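Lipase (Penicillium expansum, PDB 3G7N) hydrolyses acylglycerol lipids such as triacylglycerols, including tributyrin, releasing free fatty acids as a secreted alkaline lipase. Local coordinates at residues I61-S65 with L133-T138. Numbering follows the deposited sequence.
Sequences IMRGS and LGGALT
G134 O, 3.7 Å from M62 CB across the contact, accepts from two donors of T138 that reach it from opposite faces of its carbonyl plane. T138 OG1 donates at 2.8 Å, tilted 22° from that plane, and T138 N supplies the ordinary helical bond. The site is the nucleophile elbow of an alpha/beta-hydrolase: helix 133-148 begins directly after the nucleophile S132, and its first turn packs on residues 62-65, where the chain leaves strand 57-62, a neighbour of strand 125-131 in the central sheet.

The backbones meet most closely at the two glycines, where G64 CA lies 3.4 Å from G134 N. G134, the last glycine of the GxSxG sequence, presents its bare CA to the loop, 3.6 Å from R63 O and 3.7 Å from M62 O.

Further along, M62 and L137 cross at about a right angle, with M62 CE 4.2 Å from L137 CD1. The methionine chain is bent at chi2 and chi3, and the bends turn CE back toward L137 CD1, while W103 of helix 97-120 touches both residues.

Toward the helix start, water 1 joins the backbones by accepting from S65 N and L133 N. The turn is also braced from its own side: R63 NE donates to G64 O at 2.9 Å, with an N-H...O angle of 160°, and R63 NH2 forms a salt bridge with D44. With CG anti to its backbone N (chi1 175°), L133 extends alongside S65, bringing CD2 to 3.5 Å from S65 OG.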
loop_
_atom_site.group_PDB
_atom_site.type_symbol
_atom_site.label_atom_id
_atom_site.label_comp_id
_atom_site.label_asym_id
_atom_site.label_seq_id
_atom_site.Cartn_x
_atom_site.Cartn_y
_atom_site.Cartn_z
ATOM N N ILE A 61 -0.590 -3.700 -7.832
ATOM C CA ILE A 61 -1.182 -4.368 -6.669
ATOM C C ILE A 61 -0.119 -5.292 -6.087
ATOM O O ILE A 61 0.354 -6.206 -6.769
ATOM C CB ILE A 61 -2.404 -5.206 -7.064
ATOM C CG1 ILE A 61 -3.437 -4.376 -7.836
ATOM C CG2 ILE A 61 -3.055 -5.803 -5.818
ATOM C CD1 ILE A 61 -4.537 -5.218 -8.485
ATOM N N MET A 62 0.317 -4.998 -4.869
ATOM C CA MET A 62 1.403 -5.751 -4.249
ATOM C C MET A 62 0.875 -6.731 -3.221
ATOM O O MET A 62 0.015 -6.397 -2.406
ATOM C CB MET A 62 2.383 -4.806 -3.575
ATOM C CG MET A 62 3.064 -3.827 -4.568
ATOM S SD MET A 62 3.794 -4.607 -6.045
ATOM C CE MET A 62 5.111 -5.574 -5.296
ATOM N N ARG A 63 1.441 -7.928 -3.228
ATOM C CA ARG A 63 1.082 -8.937 -2.225
ATOM C C ARG A 63 1.861 -8.698 -0.949
ATOM O O ARG A 63 3.067 -8.421 -1.002
ATOM C CB ARG A 63 1.329 -10.343 -2.760
ATOM C CG ARG A 63 0.669 -11.425 -1.906
ATOM C CD ARG A 63 1.161 -12.790 -2.302
ATOM N NE ARG A 63 2.521 -12.990 -1.829
ATOM C CZ ARG A 63 3.328 -13.947 -2.260
ATOM N NH1 ARG A 63 2.825 -14.993 -2.909
ATOM N NH2 ARG A 63 4.585 -13.967 -1.857
ATOM N N GLY A 64 1.242 -9.018 0.192
ATOM C CA GLY A 64 1.978 -9.210 1.446
ATOM C C GLY A 64 2.766 -10.526 1.492
ATOM O O GLY A 64 2.937 -11.219 0.480
ATOM N N SER A 65 3.380 -10.801 2.644
ATOM C CA SER A 65 4.146 -12.044 2.831
ATOM C C SER A 65 3.194 -13.234 2.798
ATOM O O SER A 65 2.055 -13.127 3.217
ATOM C CB SER A 65 4.899 -12.017 4.155
ATOM O OG SER A 65 5.372 -10.718 4.467
ATOM N N LEU A 133 2.791 -6.298 4.421
ATOM C CA LEU A 133 4.015 -5.969 3.694
ATOM C C LEU A 133 3.684 -5.370 2.330
ATOM O O LEU A 133 4.409 -4.508 1.839
ATOM C CB LEU A 133 4.907 -7.207 3.526
ATOM C CG LEU A 133 6.174 -7.014 2.661
ATOM C CD1 LEU A 133 7.149 -5.990 3.240
ATOM C CD2 LEU A 133 6.897 -8.348 2.389
ATOM N N GLY A 134 2.609 -5.858 1.698
ATOM C CA GLY A 134 2.125 -5.251 0.461
ATOM C C GLY A 134 1.742 -3.786 0.615
ATOM O O GLY A 134 1.865 -3.001 -0.335
ATOM N N GLY A 135 1.241 -3.417 1.783
ATOM C CA GLY A 135 0.975 -2.011 2.107
ATOM C C GLY A 135 2.230 -1.194 2.346
ATOM O O GLY A 135 2.365 -0.082 1.839
ATOM N N ALA A 136 3.212 -1.801 3.010
ATOM C CA ALA A 136 4.508 -1.140 3.172
ATOM C C ALA A 136 5.132 -0.931 1.792
ATOM O O ALA A 136 5.707 0.140 1.504
ATOM C CB ALA A 136 5.427 -1.962 4.088
ATOM N N LEU A 137 5.053 -1.937 0.925
ATOM C CA LEU A 137 5.548 -1.787 -0.438
ATOM C C LEU A 137 4.809 -0.679 -1.185
ATOM O O LEU A 137 5.427 0.081 -1.933
ATOM C CB LEU A 137 5.469 -3.110 -1.212
ATOM C CG LEU A 137 6.432 -4.203 -0.724
ATOM C CD1 LEU A 137 6.010 -5.592 -1.228
ATOM C CD2 LEU A 137 7.861 -3.869 -1.131
ATOM N N THR A 138 3.495 -0.582 -0.984
ATOM C CA THR A 138 2.695 0.450 -1.625
ATOM C C THR A 138 3.125 1.840 -1.160
ATOM O O THR A 138 3.071 2.808 -1.951
ATOM C CB THR A 138 1.212 0.211 -1.307
ATOM O OG1 THR A 138 0.786 -0.984 -1.955
ATOM C CG2 THR A 138 0.313 1.348 -1.778
HETATM O O HOH W 1 2.888 -9.283 5.053
#